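PDB 5F7U: cycloalternan-forming enzyme from Listeria monocytogenes serovar 1/2a, which is a large multidomain member of glycosyl hydrolase family 31, with a TIM-barrel domain, a galactose mutarotase-like domain and a family 6 carbohydrate-binding module. Local coordinates for residues N240-P245 with Y319-D324; S246-Y251 with F291-K296; L507-K512 with T564-S569. The protein carries 1 engineered substitution. One frame throughout, in Å; residues are numbered along the deposited sequence. Where two conformers were deposited one is given.

Contact 1 of 3, residues N240-P245 with Y319-D324; sequences NNFMTP and YSFVLD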
loop_
_atom_site.group_PDB
_atom_site.type_symbol
_atom_site.label_atom_id
_atom_site.label_comp_id
_atom_site.label_asym_id
_atom_site.label_seq_id
_atom_site.Cartn_x
_atom_site.Cartn_y
_atom_site.Cartn_z
ATOM N N ASN A 240 20.153 -17.946 -1.758
ATOM C CA ASN A 240 20.535 -17.873 -3.161
ATOM C C ASN A 240 21.028 -16.453 -3.474
ATOM O O ASN A 240 20.752 -15.501 -2.721
ATOM C CB ASN A 240 19.405 -18.318 -4.099
ATOM C CG ASN A 240 19.936 -18.868 -5.432
ATOM O OD1 ASN A 240 21.141 -18.805 -5.711
ATOM N ND2 ASN A 240 19.048 -19.409 -6.251
ATOM N N ASN A 241 21.797 -16.340 -4.550
ATOM C CA ASN A 241 22.494 -15.114 -4.909
ATOM C C ASN A 241 22.328 -14.869 -6.378
ATOM O O ASN A 241 22.441 -15.797 -7.178
ATOM C CB ASN A 241 23.992 -15.246 -4.582
ATOM C CG ASN A 241 24.237 -15.446 -3.091
ATOM O OD1 ASN A 241 24.432 -14.479 -2.352
ATOM N ND2 ASN A 241 24.189 -16.698 -2.640
ATOM N N PHE A 242 22.073 -13.607 -6.723
ATOM C CA PHE A 242 21.647 -13.207 -8.063
ATOM C C PHE A 242 22.453 -12.014 -8.556
ATOM O O PHE A 242 22.916 -11.207 -7.747
ATOM C CB PHE A 242 20.147 -12.872 -8.029
ATOM C CG PHE A 242 19.288 -14.020 -7.538
ATOM C CD1 PHE A 242 18.812 -14.986 -8.443
ATOM C CD2 PHE A 242 18.969 -14.159 -6.182
ATOM C CE1 PHE A 242 18.030 -16.055 -8.003
ATOM C CE2 PHE A 242 18.188 -15.236 -5.736
ATOM C CZ PHE A 242 17.720 -16.177 -6.652
ATOM N N MET A 243 22.633 -11.919 -9.874
ATOM C CA MET A 243 23.364 -10.806 -10.484
ATOM C C MET A 243 22.388 -9.669 -10.733
ATOM O O MET A 243 21.286 -9.907 -11.226
ATOM C CB MET A 243 23.966 -11.232 -11.812
ATOM C CG MET A 243 24.823 -10.149 -12.453
ATOM S SD MET A 243 25.956 -10.952 -13.578
ATOM C CE MET A 243 26.926 -11.782 -12.335
ATOM N N THR A 244 22.800 -8.441 -10.407
ATOM C CA THR A 244 21.943 -7.275 -10.621
ATOM C C THR A 244 22.705 -6.076 -11.206
ATOM O O THR A 244 23.708 -5.636 -10.618
ATOM C CB THR A 244 21.166 -6.877 -9.342
ATOM O OG1 THR A 244 20.515 -5.616 -9.561
ATOM C CG2 THR A 244 22.109 -6.783 -8.108
ATOM N N PRO A 245 22.232 -5.539 -12.350
ATOM C CA PRO A 245 22.853 -4.363 -12.964
ATOM C C PRO A 245 22.663 -3.115 -12.082
ATOM O O PRO A 245 21.751 -3.075 -11.259
ATOM C CB PRO A 245 22.108 -4.214 -14.299
ATOM C CG PRO A 245 20.778 -4.840 -14.049
ATOM C CD PRO A 245 21.025 -5.973 -13.087
ATOM N N TYR A 319 22.414 -9.394 -5.568
ATOM C CA TYR A 319 21.386 -9.467 -4.512
ATOM C C TYR A 319 21.169 -10.885 -4.024
ATOM O O TYR A 319 21.363 -11.845 -4.768
ATOM C CB TYR A 319 20.062 -8.763 -4.866
ATOM C CG TYR A 319 19.154 -9.501 -5.823
ATOM C CD1 TYR A 319 18.214 -10.442 -5.356
ATOM C CD2 TYR A 319 19.214 -9.245 -7.193
ATOM C CE1 TYR A 319 17.355 -11.104 -6.248
ATOM C CE2 TYR A 319 18.356 -9.888 -8.098
ATOM C CZ TYR A 319 17.422 -10.812 -7.616
ATOM O OH TYR A 319 16.600 -11.459 -8.516
ATOM N N SER A 320 20.761 -11.010 -2.760
ATOM C CA SER A 320 20.713 -12.324 -2.125
ATOM C C SER A 320 19.525 -12.393 -1.205
ATOM O O SER A 320 19.088 -11.359 -0.696
ATOM C CB SER A 320 21.974 -12.572 -1.301
ATOM O OG SER A 320 23.156 -12.324 -2.060
ATOM N N PHE A 321 19.006 -13.600 -0.996
ATOM C CA PHE A 321 18.152 -13.813 0.162
ATOM C C PHE A 321 18.772 -14.853 1.064
ATOM O O PHE A 321 19.424 -15.776 0.604
ATOM C CB PHE A 321 16.687 -14.120 -0.190
ATOM C CG PHE A 321 16.471 -15.403 -0.957
ATOM C CD1 PHE A 321 16.518 -16.645 -0.315
ATOM C CD2 PHE A 321 16.162 -15.362 -2.323
ATOM C CE1 PHE A 321 16.298 -17.821 -1.023
ATOM C CE2 PHE A 321 15.922 -16.535 -3.042
ATOM C CZ PHE A 321 16.009 -17.767 -2.388
ATOM N N VAL A 322 18.580 -14.660 2.362
ATOM C CA VAL A 322 19.027 -15.638 3.350
ATOM C C VAL A 322 17.787 -15.929 4.170
ATOM O O VAL A 322 17.224 -15.022 4.796
ATOM C CB VAL A 322 20.169 -15.104 4.243
ATOM C CG1 VAL A 322 20.605 -16.184 5.237
ATOM C CG2 VAL A 322 21.359 -14.703 3.391
ATOM N N LEU A 323 17.342 -17.174 4.114
ATOM C CA LEU A 323 16.083 -17.578 4.736
ATOM C C LEU A 323 16.373 -18.486 5.912
ATOM O O LEU A 323 17.105 -19.473 5.762
ATOM C CB LEU A 323 15.204 -18.330 3.711
ATOM C CG LEU A 323 13.912 -18.963 4.252
ATOM C CD1 LEU A 323 12.888 -17.945 4.749
ATOM C CD2 LEU A 323 13.266 -19.855 3.201
ATOM N N ASP A 324 15.789 -18.166 7.066
ATOM C CA ASP A 324 15.944 -18.992 8.268
ATOM C C ASP A 324 15.092 -20.259 8.201
ATOM O O ASP A 324 14.130 -20.350 7.434
ATOM C CB ASP A 324 15.573 -18.185 9.531
ATOM C CG ASP A 324 16.525 -17.002 9.781
ATOM O OD1 ASP A 324 17.593 -16.880 9.129
ATOM O OD2 ASP A 324 16.205 -16.195 10.664
#

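Contact 2 of 3, residues S246-Y251 with F291-K296; sequences SDEAFY and FVSANK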
loop_
_atom_site.group_PDB
_atom_site.type_symbol
_atom_site.label_atom_id
_atom_site.label_comp_id
_atom_site.label_asym_id
_atom_site.label_seq_id
_atom_site.Cartn_x
_atom_site.Cartn_y
_atom_site.Cartn_z
ATOM N N SER A 246 23.529 -2.120 -12.263
ATOM C CA SER A 246 23.559 -0.940 -11.391
ATOM C C SER A 246 22.220 -0.209 -11.307
ATOM O O SER A 246 21.871 0.325 -10.249
ATOM C CB SER A 246 24.659 0.040 -11.829
ATOM O OG SER A 246 25.939 -0.544 -11.684
ATOM N N ASP A 247 21.472 -0.204 -12.411
ATOM C CA ASP A 247 20.222 0.554 -12.468
ATOM C C ASP A 247 18.995 -0.165 -11.945
ATOM O O ASP A 247 17.916 0.407 -11.943
ATOM C CB ASP A 247 19.961 1.105 -13.870
ATOM C CG ASP A 247 19.832 0.027 -14.929
ATOM O OD1 ASP A 247 20.075 -1.168 -14.677
ATOM O OD2 ASP A 247 19.530 0.408 -16.071
ATOM N N GLU A 248 19.141 -1.411 -11.503
ATOM C CA GLU A 248 17.955 -2.174 -11.120
ATOM C C GLU A 248 17.341 -1.647 -9.822
ATOM O O GLU A 248 18.055 -1.428 -8.852
ATOM C CB GLU A 248 18.266 -3.674 -11.020
ATOM C CG GLU A 248 16.987 -4.509 -10.939
ATOM C CD GLU A 248 17.233 -6.004 -10.969
ATOM O OE1 GLU A 248 18.395 -6.442 -10.824
ATOM O OE2 GLU A 248 16.241 -6.750 -11.108
ATOM N N ALA A 249 16.029 -1.386 -9.848
ATOM C CA ALA A 249 15.291 -0.919 -8.667
ATOM C C ALA A 249 14.444 -2.055 -8.096
ATOM O O ALA A 249 13.941 -2.910 -8.856
ATOM C CB ALA A 249 14.414 0.259 -9.023
ATOM N N PHE A 250 14.291 -2.069 -6.765
ATOM C CA PHE A 250 13.591 -3.146 -6.071
ATOM C C PHE A 250 12.523 -2.592 -5.153
ATOM O O PHE A 250 12.833 -1.839 -4.211
ATOM C CB PHE A 250 14.572 -3.968 -5.237
ATOM C CG PHE A 250 15.679 -4.581 -6.046
ATOM C CD1 PHE A 250 15.436 -5.714 -6.840
ATOM C CD2 PHE A 250 16.983 -4.050 -5.994
ATOM C CE1 PHE A 250 16.474 -6.305 -7.571
ATOM C CE2 PHE A 250 18.024 -4.632 -6.732
ATOM C CZ PHE A 250 17.768 -5.761 -7.515
ATOM N N TYR A 251 11.287 -2.991 -5.421
ATOM C CA TYR A 251 10.126 -2.403 -4.763
ATOM C C TYR A 251 9.371 -3.416 -3.940
ATOM O O TYR A 251 9.428 -4.602 -4.221
ATOM C CB TYR A 251 9.169 -1.861 -5.824
ATOM C CG TYR A 251 9.806 -0.915 -6.817
ATOM C CD1 TYR A 251 10.223 0.361 -6.441
ATOM C CD2 TYR A 251 9.945 -1.290 -8.161
ATOM C CE1 TYR A 251 10.773 1.242 -7.385
ATOM C CE2 TYR A 251 10.488 -0.422 -9.103
ATOM C CZ TYR A 251 10.895 0.842 -8.709
ATOM O OH TYR A 251 11.451 1.696 -9.641
ATOM N N PHE A 291 9.273 -9.048 -3.589
ATOM C CA PHE A 291 9.614 -7.786 -4.227
ATOM C C PHE A 291 9.327 -7.801 -5.715
ATOM O O PHE A 291 9.264 -8.860 -6.340
ATOM C CB PHE A 291 11.078 -7.369 -3.952
ATOM C CG PHE A 291 12.127 -8.186 -4.683
ATOM C CD1 PHE A 291 12.432 -7.922 -6.024
ATOM C CD2 PHE A 291 12.843 -9.187 -4.014
ATOM C CE1 PHE A 291 13.396 -8.658 -6.693
ATOM C CE2 PHE A 291 13.821 -9.916 -4.679
ATOM C CZ PHE A 291 14.095 -9.657 -6.017
ATOM N N VAL A 292 9.157 -6.610 -6.269
ATOM C CA VAL A 292 8.996 -6.432 -7.712
ATOM C C VAL A 292 10.158 -5.602 -8.209
ATOM O O VAL A 292 10.469 -4.559 -7.613
ATOM C CB VAL A 292 7.664 -5.720 -8.029
ATOM C CG1 VAL A 292 7.585 -5.344 -9.518
ATOM C CG2 VAL A 292 6.483 -6.599 -7.631
ATOM N N SER A 293 10.803 -6.074 -9.285
ATOM C CA SER A 293 11.882 -5.317 -9.916
ATOM C C SER A 293 11.369 -4.605 -11.144
ATOM O O SER A 293 10.559 -5.155 -11.896
ATOM C CB SER A 293 13.043 -6.240 -10.278
ATOM O OG SER A 293 13.897 -5.604 -11.219
ATOM N N ALA A 294 11.870 -3.385 -11.372
ATOM C CA ALA A 294 11.561 -2.675 -12.595
ATOM C C ALA A 294 12.164 -3.347 -13.847
ATOM O O ALA A 294 11.846 -2.956 -14.968
ATOM C CB ALA A 294 11.971 -1.218 -12.474
ATOM N N ASN A 295 12.996 -4.376 -13.656
ATOM C CA ASN A 295 13.418 -5.259 -14.755
ATOM C C ASN A 295 12.391 -6.323 -15.138
ATOM O O ASN A 295 12.701 -7.264 -15.870
ATOM C CB ASN A 295 14.807 -5.857 -14.488
ATOM C CG ASN A 295 15.899 -4.821 -14.665
ATOM O OD1 ASN A 295 15.598 -3.651 -14.929
ATOM N ND2 ASN A 295 17.147 -5.215 -14.495
ATOM N N LYS A 296 11.169 -6.156 -14.622
ATOM C CA LYS A 296 9.970 -6.879 -15.109
ATOM C C LYS A 296 9.850 -8.315 -14.574
ATOM O O LYS A 296 9.450 -9.242 -15.302
ATOM C CB LYS A 296 9.875 -6.859 -16.641
ATOM C CG LYS A 296 9.866 -5.458 -17.230
ATOM C CD LYS A 296 9.551 -5.508 -18.710
ATOM C CE LYS A 296 9.570 -4.087 -19.254
ATOM N NZ LYS A 296 9.276 -4.056 -20.710
HETATM O O HOH W 1 18.755 -3.271 -16.237
HETATM O O HOH W 2 14.923 -1.980 -12.496
#

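Contact 3 of 3, residues L507-K512 with T564-S569; sequences LDFTNK and TDYVSS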
loop_
_atom_site.group_PDB
_atom_site.type_symbol
_atom_site.label_atom_id
_atom_site.label_comp_id
_atom_site.label_asym_id
_atom_site.label_seq_id
_atom_site.Cartn_x
_atom_site.Cartn_y
_atom_site.Cartn_z
ATOM N N LEU A 507 -3.798 -15.465 22.501
ATOM C CA LEU A 507 -4.711 -16.493 22.015
ATOM C C LEU A 507 -4.040 -17.200 20.844
ATOM O O LEU A 507 -3.520 -16.555 19.936
ATOM C CB LEU A 507 -6.055 -15.868 21.593
ATOM C CG LEU A 507 -7.266 -16.757 21.262
ATOM C CD1 LEU A 507 -7.217 -17.383 19.871
ATOM C CD2 LEU A 507 -7.501 -17.814 22.347
ATOM N N ASP A 508 -4.029 -18.529 20.867
ATOM C CA ASP A 508 -3.452 -19.260 19.754
ATOM C C ASP A 508 -4.421 -19.313 18.574
ATOM O O ASP A 508 -5.299 -20.186 18.523
ATOM C CB ASP A 508 -3.040 -20.668 20.199
ATOM C CG ASP A 508 -2.419 -21.492 19.067
ATOM O OD1 ASP A 508 -2.332 -21.009 17.900
ATOM O OD2 ASP A 508 -1.999 -22.637 19.359
ATOM N N PHE A 509 -4.253 -18.388 17.623
ATOM C CA PHE A 509 -5.133 -18.309 16.451
ATOM C C PHE A 509 -4.985 -19.462 15.463
ATOM O O PHE A 509 -5.769 -19.566 14.523
ATOM C CB PHE A 509 -5.075 -16.917 15.784
ATOM C CG PHE A 509 -5.779 -15.869 16.585
ATOM C CD1 PHE A 509 -7.162 -15.699 16.465
ATOM C CD2 PHE A 509 -5.082 -15.102 17.522
ATOM C CE1 PHE A 509 -7.831 -14.751 17.241
ATOM C CE2 PHE A 509 -5.743 -14.151 18.293
ATOM C CZ PHE A 509 -7.128 -13.987 18.157
ATOM N N THR A 510 -4.035 -20.363 15.715
ATOM C CA THR A 510 -3.911 -21.601 14.914
ATOM C C THR A 510 -4.870 -22.692 15.403
ATOM O O THR A 510 -5.055 -23.719 14.733
ATOM C CB THR A 510 -2.457 -22.169 14.852
ATOM O OG1 THR A 510 -2.096 -22.836 16.069
ATOM C CG2 THR A 510 -1.434 -21.096 14.513
ATOM N N ASN A 511 -5.463 -22.463 16.574
ATOM C CA ASN A 511 -6.265 -23.454 17.270
ATOM C C ASN A 511 -7.735 -23.093 17.032
ATOM O O ASN A 511 -8.231 -22.139 17.615
ATOM C CB ASN A 511 -5.869 -23.439 18.762
ATOM C CG ASN A 511 -6.649 -24.429 19.621
ATOM O OD1 ASN A 511 -7.763 -24.833 19.287
ATOM N ND2 ASN A 511 -6.075 -24.786 20.765
ATOM N N LYS A 512 -8.419 -23.850 16.164
ATOM C CA LYS A 512 -9.795 -23.508 15.774
ATOM C C LYS A 512 -10.748 -23.404 16.975
ATOM O O LYS A 512 -11.556 -22.477 17.037
ATOM C CB LYS A 512 -10.331 -24.484 14.711
ATOM C CG LYS A 512 -11.651 -24.060 14.063
ATOM C CD LYS A 512 -12.288 -25.248 13.343
ATOM C CE LYS A 512 -13.741 -24.970 12.961
ATOM N NZ LYS A 512 -14.213 -25.996 11.988
ATOM N N THR A 564 -1.368 -12.220 10.872
ATOM C CA THR A 564 -2.338 -12.522 9.811
ATOM C C THR A 564 -3.337 -13.607 10.219
ATOM O O THR A 564 -4.515 -13.532 9.844
ATOM C CB THR A 564 -1.613 -12.757 8.482
ATOM O OG1 THR A 564 -0.932 -11.548 8.166
ATOM C CG2 THR A 564 -2.580 -13.056 7.316
ATOM N N ASP A 565 -2.910 -14.568 11.028
ATOM C CA ASP A 565 -3.868 -15.543 11.577
ATOM C C ASP A 565 -4.898 -14.847 12.461
ATOM O O ASP A 565 -6.103 -15.125 12.378
ATOM C CB ASP A 565 -3.127 -16.625 12.370
ATOM C CG ASP A 565 -2.469 -17.669 11.484
ATOM O OD1 ASP A 565 -2.756 -17.726 10.262
ATOM O OD2 ASP A 565 -1.678 -18.469 12.031
ATOM N N TYR A 566 -4.406 -13.925 13.293
ATOM C CA TYR A 566 -5.246 -13.135 14.184
ATOM C C TYR A 566 -6.217 -12.252 13.386
ATOM O O TYR A 566 -7.435 -12.287 13.601
ATOM C CB TYR A 566 -4.307 -12.303 15.079
ATOM C CG TYR A 566 -4.831 -10.992 15.667
ATOM C CD1 TYR A 566 -6.058 -10.927 16.359
ATOM C CD2 TYR A 566 -4.045 -9.841 15.615
ATOM C CE1 TYR A 566 -6.501 -9.729 16.917
ATOM C CE2 TYR A 566 -4.482 -8.641 16.177
ATOM C CZ TYR A 566 -5.703 -8.606 16.855
ATOM O OH TYR A 566 -6.152 -7.426 17.431
ATOM N N VAL A 567 -5.671 -11.464 12.463
ATOM C CA VAL A 567 -6.493 -10.497 11.730
ATOM C C VAL A 567 -7.530 -11.220 10.870
ATOM O O VAL A 567 -8.718 -10.827 10.834
ATOM C CB VAL A 567 -5.593 -9.558 10.889
ATOM C CG1 VAL A 567 -6.392 -8.783 9.835
ATOM C CG2 VAL A 567 -4.868 -8.586 11.812
ATOM N N SER A 568 -7.090 -12.273 10.175
ATOM C CA SER A 568 -8.015 -13.029 9.323
ATOM C C SER A 568 -9.108 -13.711 10.148
ATOM O O SER A 568 -10.268 -13.743 9.712
ATOM C CB SER A 568 -7.276 -14.050 8.454
ATOM O OG SER A 568 -6.676 -15.074 9.235
ATOM N N SER A 569 -8.762 -14.213 11.340
ATOM C CA SER A 569 -9.769 -14.892 12.183
ATOM C C SER A 569 -10.900 -13.944 12.548
ATOM O O SER A 569 -12.085 -14.305 12.433
ATOM C CB SER A 569 -9.154 -15.474 13.453
ATOM O OG SER A 569 -8.348 -16.600 13.149
#

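Contact 1 of 3, residues N240-P245 with Y319-D324
One face of the Y319 ring carries F242 CB, which sits 3.5 Å from the ring centroid. At the edge of the same ring, in its plane, lies T244 CB, 3.7 Å from Y319 CD2. The rings of F242 and Y319 are nearly parallel, with planes at 20°, but slid so that they barely overlap. F242 CB makes a CH-pi contact with the Y319 face, while the F242 ring touches Y319 near CE1. Y319 gets there because its CG stands between the backbone N and the carbonyl carbon (chi1 76°), which swings the ring toward the neighbouring strand. The edge of the F242 ring meets F321 CE2, while N240 N lies over one face of F321. Y319 OH is hydrogen-bonded to T216 OG1, on strand 214-229. On the other face of the sheet, S320 OG donates to N241 OD1 at 2.5 Å, from above the amide plane. N241 ND2 is held by S224 O and Q239. The backbones pair through N240 with F321 and F242 with Y319, the bond from F242 N to Y319 O measuring 2.7 Å. Strand 235-243 thus runs antiparallel between strands 214-229 and 318-327, an arrangement characteristic of the antiparallel beta architecture of galactose mutarotase-like domains.

Contact 2 of 3, residues S246-Y251 with F291-K296
The tight part lies where F250 and Y251 meet F291, V292 and S293. The edge of the F250 ring is turned toward the face of F291 in an offset T-shaped pair, with planes at 88° and F250 CD1 3.6 Å from F291 CE1. Y319 adds edge-to-face contacts with both rings. Next along the strands, the backbones of Y251 and V292 bond in both directions, with Y251 N 2.8 Å from V292 O. A294 CB lies at the edge of the Y251 ring, 3.8 Å from Y251 CE2. Y251 OH reaches R734 O. This is an antiparallel pairing of strands 250-254 and 287-293 in the mutarotase-like domain. Strand 287-293 ends at S293, and one more backbone bond, from A294 N to A249 O, follows before strand 297-301.

At that turn S293 OG has two roles. It accepts from N295 N, 2 residues on, which makes an ST turn, and it donates to E248 OE2 at 2.6 Å on the anti lone pair. E248 reaches across with its CG anti to the backbone N (chi1 -167°) and the chain extended. The carboxylate is further held by T244 and Y297, so both oxygens have partners. The N295 amide stacks on this carboxylate, planes 15° apart, with N295 ND2 3.6 Å from E248 CD.

Around the N295 amide, on the side of D247, the contact is looser and water-mediated. D247 does not touch the other segment directly. A water bridges D247 OD1 and N295 ND2, and a second accepts from A249 N at 2.9 Å and donates to N295 OD1.

Contact 3 of 3, residues L507-K512 with T564-S569
In the TIM-barrel domain, the loop between strand 505-506 and helix 512-520 packs on the side of helix 555-577. The loop makes a type I beta turn from D508 to N511, and N511 then takes the N-cap position of helix 512-520, its OD1 accepting from A514 N. F509, inside the turn, carries most of the contact. With its CG anti to the carbonyl carbon (chi1 -73°), the ring turns one face to the helix backbone at Y566. Y566 CA lies over that face, 3.9 Å from the ring centroid and offset toward the rim, so a backbone CH does the CH-pi work. L507 CD1 covers the centre of the opposite face, and the ring is sandwiched between its own loop and the helix. F509 and Y566 point the same way side by side, their planes at 45°. F509 CZ touches Y566 CD1 at 3.7 Å. W518 of helix 512-520 adds an edge-to-face ring contact to F509. The tyrosine hydroxyl is bonded to N537 O, beyond barrel strand 534-536. Near F509 CD1, S569 CB comes within 3.6 Å. No hydrogen bond crosses between the two segments; several polar groups bond within their own segment, others to residues around it. S569 OG turns back to D565 O, which also accepts from S569 N on the opposite face of its plane. At the loop, D508 OD1 forms an Asx turn. It takes T510 N from above the carboxylate plane and T510 OG1 on its syn side at 2.6 Å. These two bonds, with one between T510 OG1 and S550 OG, help fix T510. Its methyl, CG2, rests 3.6 Å from D565 OD2.

Contacts 1 and 2 adjoin, with centres 13 Å apart. Strands 235-243 and 250-254 follow each other in the chain, and 291-296 comes before 319-324, so contact 2 falls within the span that contact 1 closes. They meet directly: T244 OG1 is 3.4 Å from F250 CZ, and Y319 CE1 is 3.6 Å from F291 CZ. The two strand pairings thus share one aromatic core in the mutarotase-like region. Contact 3 comes later in the chain. Its centre is 32 Å from that of contact 1 and 34 Å from that of contact 2, with nearest atoms about 16 Å away in both cases. Contacts 1 and 2 belong to one packed region, and contact 3, which touches neither, to the TIM-barrel domain.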